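Local structure of Lmo2125 protein (Listeria monocytogenes serovar 1/2a, 5TU0) at residues Gly28-Glu31 against Lys32-Val36; Val41-Asp44 against Met45-Leu49; Ile224-Gln227 against Phe228-Lys232; Val295-Gln298 against Lys299-Glu302; Lys324-Glu327 against Leu328-Ala331. The protein binds maltose and, probably as a membrane-attached lipoprotein of the bacterial solute-binding protein 1 family, delivers the sugar for uptake across the cell membrane. The protein carries 2 engineered substitutions. One frame throughout, in Å; residues are numbered along the deposited sequence. Where two conformers were deposited one is given.

Interaction 1 of 5, residues Gly28-Glu31 against Lys32-Val36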
loop_
_atom_site.group_PDB
_atom_site.type_symbol
_atom_site.label_atom_id
_atom_site.label_comp_id
_atom_site.label_asym_id
_atom_site.label_seq_id
_atom_site.Cartn_x
_atom_site.Cartn_y
_atom_site.Cartn_z
ATOM N N GLY A 28 -0.477 -20.638 21.106
ATOM C CA GLY A 28 -0.298 -21.872 21.873
ATOM C C GLY A 28 0.942 -22.683 21.538
ATOM O O GLY A 28 1.699 -23.070 22.433
ATOM N N ASP A 29 1.150 -22.949 20.255
ATOM C CA ASP A 29 2.297 -23.764 19.829
ATOM C C ASP A 29 3.637 -23.051 20.090
ATOM O O ASP A 29 4.645 -23.702 20.404
ATOM C CB ASP A 29 2.135 -24.205 18.381
ATOM C CG ASP A 29 0.976 -25.166 18.197
ATOM O OD1 ASP A 29 0.732 -25.996 19.091
ATOM O OD2 ASP A 29 0.315 -25.107 17.151
ATOM N N PHE A 30 3.615 -21.719 20.015
ATOM C CA PHE A 30 4.796 -20.920 20.334
ATOM C C PHE A 30 5.094 -21.004 21.834
ATOM O O PHE A 30 6.251 -21.177 22.238
ATOM C CB PHE A 30 4.592 -19.472 19.925
ATOM C CG PHE A 30 5.754 -18.593 20.238
ATOM C CD1 PHE A 30 6.826 -18.511 19.353
ATOM C CD2 PHE A 30 5.787 -17.847 21.408
ATOM C CE1 PHE A 30 7.919 -17.691 19.626
ATOM C CE2 PHE A 30 6.879 -17.035 21.698
ATOM C CZ PHE A 30 7.941 -16.948 20.803
ATOM N N GLU A 31 4.053 -20.864 22.651
ATOM C CA GLU A 31 4.189 -20.983 24.113
ATOM C C GLU A 31 4.831 -22.312 24.515
ATOM O O GLU A 31 5.767 -22.343 25.315
ATOM C CB GLU A 31 2.833 -20.852 24.794
ATOM C CG GLU A 31 2.251 -19.446 24.707
ATOM C CD GLU A 31 0.899 -19.316 25.373
ATOM O OE1 GLU A 31 0.138 -20.315 25.444
ATOM O OE2 GLU A 31 0.594 -18.196 25.825
ATOM N N LYS A 32 4.313 -23.396 23.949
ATOM C CA LYS A 32 4.820 -24.753 24.215
ATOM C C LYS A 32 6.244 -24.956 23.725
ATOM O O LYS A 32 7.056 -25.629 24.369
ATOM C CB LYS A 32 3.946 -25.782 23.493
ATOM C CG LYS A 32 2.525 -25.878 23.984
ATOM C CD LYS A 32 2.467 -26.620 25.286
ATOM C CE LYS A 32 1.047 -26.751 25.779
ATOM N NZ LYS A 32 1.040 -27.668 26.949
ATOM N N ASP A 33 6.532 -24.402 22.552
ATOM C CA ASP A 33 7.827 -24.588 21.931
ATOM C C ASP A 33 8.931 -23.813 22.645
ATOM O O ASP A 33 10.085 -24.203 22.576
ATOM C CB ASP A 33 7.759 -24.165 20.458
ATOM C CG ASP A 33 8.926 -24.679 19.636
ATOM O OD1 ASP A 33 9.345 -25.834 19.856
ATOM O OD2 ASP A 33 9.380 -23.936 18.732
ATOM N N ASN A 34 8.573 -22.743 23.355
ATOM C CA ASN A 34 9.575 -21.875 23.982
ATOM C C ASN A 34 9.483 -21.707 25.502
ATOM O O ASN A 34 10.285 -20.980 26.070
ATOM C CB ASN A 34 9.510 -20.503 23.301
ATOM C CG ASN A 34 9.846 -20.574 21.826
ATOM O OD1 ASN A 34 11.010 -20.642 21.454
ATOM N ND2 ASN A 34 8.828 -20.529 20.978
ATOM N N ASP A 35 8.542 -22.392 26.149
ATOM C CA ASP A 35 8.342 -22.284 27.600
ATOM C C ASP A 35 8.115 -20.808 27.989
ATOM O O ASP A 35 8.772 -20.277 28.886
ATOM C CB ASP A 35 9.534 -22.902 28.356
ATOM C CG ASP A 35 9.273 -23.066 29.848
ATOM O OD1 ASP A 35 8.126 -22.827 30.300
ATOM O OD2 ASP A 35 10.225 -23.451 30.577
ATOM N N VAL A 36 7.177 -20.170 27.290
ATOM C CA VAL A 36 6.847 -18.763 27.484
ATOM C C VAL A 36 5.337 -18.603 27.554
ATOM O O VAL A 36 4.590 -19.453 27.022
ATOM C CB VAL A 36 7.362 -17.919 26.287
ATOM C CG1 VAL A 36 6.998 -16.447 26.443
ATOM C CG2 VAL A 36 8.862 -18.087 26.115
#

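Interaction 2 of 5, residues Val41-Asp44 against Met45-Leu49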
loop_
_atom_site.group_PDB
_atom_site.type_symbol
_atom_site.label_atom_id
_atom_site.label_comp_id
_atom_site.label_asym_id
_atom_site.label_seq_id
_atom_site.Cartn_x
_atom_site.Cartn_y
_atom_site.Cartn_z
ATOM N N VAL A 41 -2.671 -8.354 23.700
ATOM C CA VAL A 41 -3.419 -7.122 23.964
ATOM C C VAL A 41 -3.933 -6.578 22.638
ATOM O O VAL A 41 -3.261 -6.684 21.604
ATOM C CB VAL A 41 -2.583 -6.062 24.717
ATOM C CG1 VAL A 41 -2.128 -6.604 26.058
ATOM C CG2 VAL A 41 -1.381 -5.615 23.919
ATOM N N GLU A 42 -5.137 -6.028 22.664
ATOM C CA GLU A 42 -5.735 -5.450 21.478
ATOM C C GLU A 42 -5.637 -3.939 21.559
ATOM O O GLU A 42 -6.008 -3.332 22.571
ATOM C CB GLU A 42 -7.195 -5.893 21.318
ATOM C CG GLU A 42 -7.844 -5.432 20.003
ATOM C CD GLU A 42 -8.143 -3.933 19.936
ATOM O OE1 GLU A 42 -8.514 -3.371 20.988
ATOM O OE2 GLU A 42 -8.040 -3.311 18.833
ATOM N N LYS A 43 -5.139 -3.328 20.489
ATOM C CA LYS A 43 -5.036 -1.880 20.422
ATOM C C LYS A 43 -4.807 -1.449 18.981
ATOM O O LYS A 43 -4.084 -2.108 18.235
ATOM C CB LYS A 43 -3.899 -1.381 21.323
ATOM C CG LYS A 43 -3.773 0.129 21.437
ATOM C CD LYS A 43 -2.827 0.472 22.580
ATOM C CE LYS A 43 -2.451 1.935 22.623
ATOM N NZ LYS A 43 -3.616 2.811 22.898
ATOM N N ASP A 44 -5.445 -0.354 18.583
ATOM C CA ASP A 44 -5.263 0.193 17.240
ATOM C C ASP A 44 -3.764 0.231 16.889
ATOM O O ASP A 44 -2.950 0.669 17.702
ATOM C CB ASP A 44 -5.888 1.595 17.171
ATOM C CG ASP A 44 -5.704 2.246 15.828
ATOM O OD1 ASP A 44 -4.669 2.928 15.613
ATOM O OD2 ASP A 44 -6.621 2.110 14.997
ATOM N N MET A 45 -3.416 -0.228 15.686
ATOM C CA MET A 45 -2.014 -0.337 15.259
ATOM C C MET A 45 -1.276 0.997 15.313
ATOM O O MET A 45 -0.168 1.089 15.854
ATOM C CB MET A 45 -1.915 -0.935 13.843
ATOM C CG MET A 45 -0.483 -1.239 13.381
ATOM S SD MET A 45 -0.335 -1.850 11.676
ATOM C CE MET A 45 -0.774 -0.383 10.758
ATOM N N PHE A 46 -1.896 2.025 14.753
ATOM C CA PHE A 46 -1.290 3.344 14.736
ATOM C C PHE A 46 -1.212 3.994 16.124
ATOM O O PHE A 46 -0.227 4.638 16.425
ATOM C CB PHE A 46 -1.997 4.226 13.722
ATOM C CG PHE A 46 -1.879 3.715 12.301
ATOM C CD1 PHE A 46 -0.666 3.811 11.612
ATOM C CD2 PHE A 46 -2.977 3.156 11.639
ATOM C CE1 PHE A 46 -0.555 3.364 10.296
ATOM C CE2 PHE A 46 -2.871 2.710 10.324
ATOM C CZ PHE A 46 -1.659 2.811 9.653
ATOM N N GLU A 47 -2.223 3.801 16.975
ATOM C CA GLU A 47 -2.179 4.353 18.330
ATOM C C GLU A 47 -1.018 3.736 19.133
ATOM O O GLU A 47 -0.324 4.425 19.872
ATOM C CB GLU A 47 -3.500 4.150 19.065
ATOM C CG GLU A 47 -4.626 5.019 18.534
ATOM C CD GLU A 47 -5.917 4.866 19.318
ATOM O OE1 GLU A 47 -5.880 4.319 20.443
ATOM O OE2 GLU A 47 -6.975 5.311 18.807
ATOM N N THR A 48 -0.818 2.437 18.981
ATOM C CA THR A 48 0.294 1.752 19.644
ATOM C C THR A 48 1.659 2.391 19.285
ATOM O O THR A 48 2.499 2.645 20.150
ATOM C CB THR A 48 0.321 0.277 19.216
ATOM O OG1 THR A 48 -0.913 -0.346 19.594
ATOM C CG2 THR A 48 1.496 -0.462 19.832
ATOM N N LEU A 49 1.870 2.609 17.994
ATOM C CA LEU A 49 3.098 3.198 17.496
ATOM C C LEU A 49 3.244 4.676 17.910
ATOM O O LEU A 49 4.359 5.099 18.257
ATOM C CB LEU A 49 3.197 3.031 15.988
ATOM C CG LEU A 49 3.182 1.579 15.501
ATOM C CD1 LEU A 49 3.129 1.562 13.986
ATOM C CD2 LEU A 49 4.377 0.774 16.024
HETATM O O HOH W 1 -1.521 -2.738 18.663
#

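Interaction 3 of 5, residues Ile224-Gln227 against Phe228-Lys232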
loop_
_atom_site.group_PDB
_atom_site.type_symbol
_atom_site.label_atom_id
_atom_site.label_comp_id
_atom_site.label_asym_id
_atom_site.label_seq_id
_atom_site.Cartn_x
_atom_site.Cartn_y
_atom_site.Cartn_z
ATOM N N ILE A 224 -16.384 8.193 -6.288
ATOM C CA ILE A 224 -15.979 6.946 -6.913
ATOM C C ILE A 224 -16.635 5.715 -6.266
ATOM O O ILE A 224 -17.109 4.843 -6.985
ATOM C CB ILE A 224 -14.442 6.821 -6.932
ATOM C CG1 ILE A 224 -13.839 7.888 -7.852
ATOM C CG2 ILE A 224 -13.996 5.443 -7.414
ATOM C CD1 ILE A 224 -12.342 8.051 -7.670
ATOM N N GLN A 225 -16.657 5.641 -4.930
ATOM C CA GLN A 225 -17.251 4.491 -4.234
ATOM C C GLN A 225 -18.754 4.430 -4.457
ATOM O O GLN A 225 -19.331 3.349 -4.609
ATOM C CB GLN A 225 -16.969 4.533 -2.726
ATOM C CG GLN A 225 -15.492 4.582 -2.370
ATOM C CD GLN A 225 -14.672 3.526 -3.060
ATOM O OE1 GLN A 225 -13.608 3.816 -3.623
ATOM N NE2 GLN A 225 -15.164 2.305 -3.056
ATOM N N ASP A 226 -19.379 5.603 -4.458
ATOM C CA ASP A 226 -20.806 5.715 -4.672
ATOM C C ASP A 226 -21.163 5.178 -6.072
ATOM O O ASP A 226 -22.131 4.424 -6.212
ATOM C CB ASP A 226 -21.254 7.177 -4.497
ATOM C CG ASP A 226 -22.762 7.348 -4.577
ATOM O OD1 ASP A 226 -23.477 6.787 -3.711
ATOM O OD2 ASP A 226 -23.226 8.086 -5.477
ATOM N N GLN A 227 -20.383 5.552 -7.095
ATOM C CA GLN A 227 -20.651 5.084 -8.477
ATOM C C GLN A 227 -20.468 3.568 -8.628
ATOM O O GLN A 227 -21.299 2.882 -9.242
ATOM C CB GLN A 227 -19.769 5.815 -9.497
ATOM C CG GLN A 227 -20.014 7.320 -9.574
ATOM C CD GLN A 227 -21.383 7.681 -10.127
ATOM O OE1 GLN A 227 -22.148 8.419 -9.491
ATOM N NE2 GLN A 227 -21.702 7.169 -11.301
ATOM N N PHE A 228 -19.387 3.036 -8.077
ATOM C CA PHE A 228 -19.158 1.604 -8.187
ATOM C C PHE A 228 -20.208 0.783 -7.407
ATOM O O PHE A 228 -20.779 -0.177 -7.943
ATOM C CB PHE A 228 -17.748 1.247 -7.729
ATOM C CG PHE A 228 -17.364 -0.162 -8.041
ATOM C CD1 PHE A 228 -17.131 -0.548 -9.343
ATOM C CD2 PHE A 228 -17.233 -1.112 -7.028
ATOM C CE1 PHE A 228 -16.785 -1.849 -9.645
ATOM C CE2 PHE A 228 -16.873 -2.422 -7.324
ATOM C CZ PHE A 228 -16.643 -2.788 -8.633
ATOM N N VAL A 229 -20.474 1.177 -6.158
ATOM C CA VAL A 229 -21.442 0.467 -5.289
ATOM C C VAL A 229 -22.882 0.558 -5.810
ATOM O O VAL A 229 -23.717 -0.296 -5.482
ATOM C CB VAL A 229 -21.335 0.925 -3.804
ATOM C CG1 VAL A 229 -22.436 0.333 -2.945
ATOM C CG2 VAL A 229 -19.985 0.517 -3.232
ATOM N N LYS A 230 -23.174 1.560 -6.638
ATOM C CA LYS A 230 -24.513 1.687 -7.212
ATOM C C LYS A 230 -24.621 1.149 -8.633
ATOM O O LYS A 230 -25.645 1.344 -9.290
ATOM C CB LYS A 230 -24.999 3.140 -7.124
ATOM C CG LYS A 230 -25.298 3.539 -5.695
ATOM C CD LYS A 230 -25.728 4.983 -5.567
ATOM C CE LYS A 230 -26.145 5.273 -4.137
ATOM N NZ LYS A 230 -26.448 6.717 -3.948
ATOM N N GLY A 231 -23.588 0.449 -9.100
ATOM C CA GLY A 231 -23.623 -0.142 -10.442
ATOM C C GLY A 231 -23.525 0.842 -11.608
ATOM O O GLY A 231 -24.008 0.547 -12.696
ATOM N N LYS A 232 -22.890 1.994 -11.386
ATOM C CA LYS A 232 -22.746 3.034 -12.424
ATOM C C LYS A 232 -21.321 3.149 -12.992
ATOM O O LYS A 232 -21.115 3.803 -14.014
ATOM C CB LYS A 232 -23.208 4.366 -11.859
ATOM C CG LYS A 232 -24.663 4.340 -11.405
ATOM C CD LYS A 232 -25.071 5.642 -10.753
ATOM C CE LYS A 232 -26.544 5.608 -10.390
ATOM N NZ LYS A 232 -26.969 6.915 -9.831
HETATM O O HOH W 2 -25.087 8.827 -10.311
#

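Interaction 4 of 5, residues Val295-Gln298 against Lys299-Glu302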
loop_
_atom_site.group_PDB
_atom_site.type_symbol
_atom_site.label_atom_id
_atom_site.label_comp_id
_atom_site.label_asym_id
_atom_site.label_seq_id
_atom_site.Cartn_x
_atom_site.Cartn_y
_atom_site.Cartn_z
ATOM N N VAL A 295 5.903 -16.298 13.668
ATOM C CA VAL A 295 4.715 -15.742 13.021
ATOM C C VAL A 295 4.891 -15.540 11.505
ATOM O O VAL A 295 3.901 -15.500 10.769
ATOM C CB VAL A 295 4.225 -14.443 13.739
ATOM C CG1 VAL A 295 5.144 -13.266 13.455
ATOM C CG2 VAL A 295 2.821 -14.062 13.301
ATOM N N THR A 296 6.142 -15.436 11.042
ATOM C CA THR A 296 6.420 -15.272 9.611
ATOM C C THR A 296 6.826 -16.586 8.919
ATOM O O THR A 296 7.208 -16.559 7.745
ATOM C CB THR A 296 7.447 -14.140 9.309
ATOM O OG1 THR A 296 8.713 -14.432 9.917
ATOM C CG2 THR A 296 6.946 -12.818 9.812
ATOM N N ASN A 297 6.734 -17.733 9.607
ATOM C CA ASN A 297 7.045 -18.997 8.929
ATOM C C ASN A 297 5.859 -19.391 8.041
ATOM O O ASN A 297 4.794 -18.760 8.090
ATOM C CB ASN A 297 7.505 -20.125 9.881
ATOM C CG ASN A 297 6.400 -20.683 10.775
ATOM O OD1 ASN A 297 5.219 -20.574 10.493
ATOM N ND2 ASN A 297 6.818 -21.301 11.877
ATOM N N GLN A 298 6.040 -20.422 7.228
ATOM C CA GLN A 298 4.992 -20.824 6.280
ATOM C C GLN A 298 3.673 -21.225 6.934
ATOM O O GLN A 298 2.624 -20.781 6.508
ATOM C CB GLN A 298 5.474 -21.970 5.393
ATOM C CG GLN A 298 4.420 -22.417 4.382
ATOM C CD GLN A 298 4.917 -23.498 3.451
ATOM O OE1 GLN A 298 6.069 -23.906 3.513
ATOM N NE2 GLN A 298 4.042 -23.949 2.563
ATOM N N LYS A 299 3.734 -22.067 7.961
ATOM C CA LYS A 299 2.523 -22.522 8.645
ATOM C C LYS A 299 1.672 -21.349 9.164
ATOM O O LYS A 299 0.469 -21.266 8.884
ATOM C CB LYS A 299 2.889 -23.469 9.814
ATOM C CG LYS A 299 1.690 -24.080 10.531
ATOM C CD LYS A 299 2.117 -25.106 11.578
ATOM C CE LYS A 299 0.923 -25.784 12.235
ATOM N NZ LYS A 299 0.088 -24.830 13.022
ATOM N N ASN A 300 2.305 -20.431 9.883
ATOM C CA ASN A 300 1.569 -19.326 10.507
ATOM C C ASN A 300 1.135 -18.278 9.499
ATOM O O ASN A 300 0.106 -17.648 9.672
ATOM C CB ASN A 300 2.365 -18.743 11.668
ATOM C CG ASN A 300 2.553 -19.747 12.779
ATOM O OD1 ASN A 300 1.577 -20.341 13.276
ATOM N ND2 ASN A 300 3.802 -19.973 13.161
ATOM N N GLN A 301 1.909 -18.118 8.429
ATOM C CA GLN A 301 1.511 -17.214 7.345
ATOM C C GLN A 301 0.292 -17.780 6.592
ATOM O O GLN A 301 -0.594 -17.031 6.182
ATOM C CB GLN A 301 2.698 -16.934 6.440
ATOM C CG GLN A 301 3.653 -15.936 7.069
ATOM C CD GLN A 301 3.397 -14.524 6.574
ATOM O OE1 GLN A 301 3.844 -14.179 5.493
ATOM N NE2 GLN A 301 2.694 -13.701 7.365
ATOM N N GLU A 302 0.225 -19.102 6.452
ATOM C CA GLU A 302 -0.951 -19.734 5.830
ATOM C C GLU A 302 -2.168 -19.568 6.738
ATOM O O GLU A 302 -3.262 -19.260 6.257
ATOM C CB GLU A 302 -0.697 -21.205 5.475
ATOM C CG GLU A 302 0.296 -21.326 4.335
ATOM C CD GLU A 302 0.650 -22.743 3.938
ATOM O OE1 GLU A 302 0.178 -23.721 4.578
ATOM O OE2 GLU A 302 1.422 -22.852 2.963
HETATM O O HOH W 3 1.796 -14.231 10.036
#

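Interaction 5 of 5, residues Lys324-Glu327 against Leu328-Ala331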
loop_
_atom_site.group_PDB
_atom_site.type_symbol
_atom_site.label_atom_id
_atom_site.label_comp_id
_atom_site.label_asym_id
_atom_site.label_seq_id
_atom_site.Cartn_x
_atom_site.Cartn_y
_atom_site.Cartn_z
ATOM N N LYS A 324 -5.656 -20.959 -3.842
ATOM C CA LYS A 324 -7.067 -20.909 -3.378
ATOM C C LYS A 324 -7.952 -20.297 -4.452
ATOM O O LYS A 324 -9.172 -20.368 -4.368
ATOM C CB LYS A 324 -7.240 -20.088 -2.093
ATOM C CG LYS A 324 -6.407 -20.528 -0.895
ATOM C CD LYS A 324 -6.636 -21.962 -0.479
ATOM C CE LYS A 324 -5.799 -22.271 0.748
ATOM N NZ LYS A 324 -5.953 -23.686 1.175
ATOM N N ASN A 325 -7.315 -19.646 -5.421
ATOM C CA ASN A 325 -7.988 -19.063 -6.572
ATOM C C ASN A 325 -9.047 -18.001 -6.213
ATOM O O ASN A 325 -10.122 -17.964 -6.807
ATOM C CB ASN A 325 -8.572 -20.180 -7.458
ATOM C CG ASN A 325 -8.901 -19.701 -8.859
ATOM O OD1 ASN A 325 -8.355 -18.707 -9.329
ATOM N ND2 ASN A 325 -9.787 -20.410 -9.534
ATOM N N ASP A 326 -8.732 -17.154 -5.232
ATOM C CA ASP A 326 -9.590 -16.036 -4.840
ATOM C C ASP A 326 -9.155 -14.849 -5.708
ATOM O O ASP A 326 -7.957 -14.546 -5.797
ATOM C CB ASP A 326 -9.398 -15.675 -3.371
ATOM C CG ASP A 326 -10.154 -14.424 -2.984
ATOM O OD1 ASP A 326 -11.369 -14.362 -3.251
ATOM O OD2 ASP A 326 -9.536 -13.488 -2.438
ATOM N N GLU A 327 -10.113 -14.159 -6.312
ATOM C CA GLU A 327 -9.752 -13.089 -7.234
ATOM C C GLU A 327 -8.945 -11.947 -6.629
ATOM O O GLU A 327 -7.982 -11.510 -7.238
ATOM C CB GLU A 327 -10.973 -12.557 -7.967
ATOM C CG GLU A 327 -11.645 -13.647 -8.780
ATOM C CD GLU A 327 -12.681 -13.126 -9.739
ATOM O OE1 GLU A 327 -12.830 -11.897 -9.850
ATOM O OE2 GLU A 327 -13.337 -13.958 -10.394
ATOM N N LEU A 328 -9.326 -11.469 -5.447
ATOM C CA LEU A 328 -8.602 -10.351 -4.829
ATOM C C LEU A 328 -7.161 -10.754 -4.536
ATOM O O LEU A 328 -6.218 -10.013 -4.831
ATOM C CB LEU A 328 -9.295 -9.864 -3.553
ATOM C CG LEU A 328 -8.564 -8.724 -2.816
ATOM C CD1 LEU A 328 -8.400 -7.499 -3.720
ATOM C CD2 LEU A 328 -9.285 -8.376 -1.518
ATOM N N THR A 329 -7.008 -11.946 -3.979
ATOM C CA THR A 329 -5.698 -12.491 -3.662
ATOM C C THR A 329 -4.835 -12.635 -4.909
ATOM O O THR A 329 -3.673 -12.231 -4.892
ATOM C CB THR A 329 -5.821 -13.860 -2.987
ATOM O OG1 THR A 329 -6.679 -13.740 -1.842
ATOM C CG2 THR A 329 -4.445 -14.372 -2.563
ATOM N N ASN A 330 -5.409 -13.178 -5.988
ATOM C CA ASN A 330 -4.682 -13.355 -7.251
ATOM C C ASN A 330 -4.246 -12.006 -7.839
ATOM O O ASN A 330 -3.106 -11.863 -8.282
ATOM C CB ASN A 330 -5.532 -14.094 -8.306
ATOM C CG ASN A 330 -5.745 -15.568 -7.987
ATOM O OD1 ASN A 330 -5.085 -16.150 -7.126
ATOM N ND2 ASN A 330 -6.671 -16.178 -8.695
ATOM N N ALA A 331 -5.165 -11.040 -7.851
ATOM C CA ALA A 331 -4.872 -9.688 -8.362
ATOM C C ALA A 331 -3.751 -9.014 -7.579
ATOM O O ALA A 331 -2.838 -8.446 -8.163
ATOM C CB ALA A 331 -6.113 -8.823 -8.330
HETATM O O HOH W 4 -12.035 -12.032 -4.221
HETATM O O HOH W 5 -6.097 -16.956 -4.566
#

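Interaction 1 of 5, residues Gly28-Glu31 against Lys32-Val36
Asn34 folds back over Phe30, one helical turn earlier, and its side chain shows how a helix can be closed by an amide of its own last residue. CB begins the contact 3.5 Å from Phe30 O. With CG anti to the carbonyl carbon and beside the backbone N (chi1 -62°), the amide is carried back down the helix, where Asn34 CG comes 4.1 Å from Phe30 CE1. At the tip, Asn34 ND2 donates to Phe30 O at 2.9 Å (N-H...O 155°), adding to the weak bond from Asn34 N to the same oxygen. Asn34 ND2 also sits 3.2 Å above one face of the Phe30 ring, offset toward the rim, with the amide and ring planes 42° apart. This is the end of helix 17-34, the helix of a beta-alpha-beta unit between strands 10-15 and 37-42. The chain leaves it at Asp35, which has positive phi, and Val36 N returns to Glu31 O at 3.3 Å. Glu31 CB touches Val36 O at 3.2 Å, while the Glu31 carboxylate accepts Val38 N at OE2. The Phe30 ring meets Trp291 of helix 285-295 edge-to-face.

Interaction 2 of 5, residues Val41-Asp44 against Met45-Leu49
At Asp44, the N-cap, the backbone passes from strand 37-42 into helix 45-58, and Asp44 O takes the first-turn bond from Thr48 N at 3.1 Å. The Asp44 side chain caps the same turn. With CG anti to the backbone N (chi1 178°), the carboxylate swings alongside the start of the helix, and Asp44 OD1 accepts Glu47 N at 2.9 Å (N-H...O 155°) through the lone pair that faces away from OD2. The same oxygen lies 3.6 Å from Glu47 CG, so the methylene of the third helical residue packs against its own cap.

Lys43 runs past the other side chains of this turn. Its CG comes 3.4 Å from Thr48 OG1, and the extended chain bends only at its last torsion (chi4 64°), which brings NZ toward Glu47 across that side chain at about a right angle. The resulting salt bridge, Lys43 NZ to Glu47 OE1, is long at 3.7 Å. Thr48 OG1 stands 3.0 Å from Asp44 O, and a water joins the hydroxyl to Lys43 O, to which it donates at 2.7 Å. The side chain of Phe46, two residues past the cap, is about 6 Å from a bound glucose unit.

The chemistry is that of an acidic cap set against the N-terminal end of a helix: an aspartate accepts an amide at the positive end of the helix dipole, which would favour its ionised form, and the long bridge from Lys43 may offset part of the charge on Glu47, whose OE2 is 4.6 Å from Asp44 OD1.

Interaction 3 of 5, residues Ile224-Gln227 against Phe228-Lys232
A Schellman motif ends helix 217-229, and its long bond runs from Lys232 N back to Gln227 O at 2.8 Å (N-H...O 156°). The inner bond, Gly231 N to Phe228 O, measures 3.1 Å. Gly231 is the C-prime residue, and its positive phi of 71°, readily adopted by glycine, turns the chain out of the helix. Two lysines of this exit lie against the last helical turn in different ways. Lys230, extended beyond CG, follows the side of Asp226: its CG rests 3.3 Å from Asp226 O, and NZ ends 3.0 Å from Asp226 OD1 in a salt bridge whose hydrogen bond is weak. Beyond this exit the chain enters strand 235-238 of the mixed sheet, and Phe228 faces that strand through Ile236 while meeting the Tyr246 ring edge-to-face. Lys232 is the second case. Gln227, bent at chi2 (-67°), brings its amide against the alkyl chain of that lysine, with Gln227 NE2 3.2 Å from Lys232 CB. The other end of the amide meets a water, which donates to Gln227 OE1 and accepts from Lys232 NZ at 2.7 Å; amide and ammonium are thus joined without touching. Lys232 O bonds to Thr154 OG1, and the Gln227 side chain packs on the same threonine. On another side of the helix, Val229 CG2 lies 3.2 Å from Gln225 O, the carbonyl that accepts Val229 N.

Interaction 4 of 5, residues Val295-Gln298 against Lys299-Glu302
Asn297 OD1 accepts Asn300 N at 3.0 Å in an almost straight bond (N-H...O 172°), aligned with the side-chain carbonyl. The group is placed there by a first torsion of 71°, which sets CG in the crowded position between the backbone N and the carbonyl carbon. One residue on, Gln298 and Glu302 lie side by side along the helix: Gln298 NE2 donates to Glu302 OE2 at 2.9 Å, in the plane of its own amide but from above the carboxylate, the two planes being 81° apart. Thr320 of helix 315-323 also bonds to that oxygen. Asn297 is the N-cap of helix 298-308, which follows helix 285-295 after a very short link, and its O takes the bond from Gln301 N at 3.0 Å. Gln301 doubles back over the same carbonyl, with CG 3.2 Å from Asn297 O, and its amide bonds at both ends: OE1 with Asn314 N, NE2 with Ala111 O and with a water that donates to Val295 O at 2.6 Å. Asn300 ND2 is hydrogen-bonded to Tyr294 O. Farther out, Val295 packs on Tyr22 and Ile26 of helix 17-34, and Asn300 CB lies 3.7 Å from Val295 O.

Interaction 5 of 5, residues Lys324-Glu327 against Leu328-Ala331
Asp326 and Thr329 form the first shell of this contact. Asp326 OD2 lies 2.9 Å from Thr329 OG1 and also accepts Thr329 N, weakly, at 3.3 Å, so one carboxylate oxygen faces both the hydroxyl and the amide of the same residue. The two side chains cross at about a right angle. The other oxygen works through water: a molecule donating to Asp326 OD1 accepts Leu328 N at 3.0 Å, so the carboxylate serves two early amides of the helix, one directly and one at second hand. This reach depends on CG standing anti to the backbone N (chi1 173°).

A second side-chain pair joins Asn325 and Asn330. Asn330 ND2 donates to Asn325 OD1 at 3.1 Å, in the plane of both amides, which are nearly coplanar, although the N-H...O angle is only 137°. Asn325 has positive phi, the turn that takes the chain out of helix 315-323. A further water accepts from Asp326 N at 2.7 Å and sits 2.9 Å from Asn330 OD1, while Asn330 N bonds to Asp326 O at 2.9 Å.

Farther out, the contact meets the rest of the fold. Thr329 OG1 bonds to Tyr305 OH, Glu327 OE2 forms a salt bridge with Lys122 and OE1 accepts Val255 N, and Leu328 packs on Val117, Tyr119 and Val255 of the mixed sheet. The whole is a short link between two helices closed by an N-cap: helix 315-323 ends, and after Lys324 and Asn325 the chain reaches Asp326, the N-cap of helix 327-336.

How the interactions relate
Followed from the N terminus, the five contacts come strictly in series; each closes one local turn, and none nests within or crosses another. Interaction 1 closes the exit of helix 17-34, and interaction 2 opens helix 45-58 after the intervening strand 37-42. Interaction 3 ends helix 217-229, about 48 Å from interaction 1 between centres. Interactions 4 and 5 start helices 298-308 and 327-336, with helix 315-323 between them, and their nearest atoms are about 7 Å apart. Folding brings interaction 4 against interaction 1, where Asp29 OD2 and Lys299 NZ pack 4.1 Å apart, joining two helices distant in sequence.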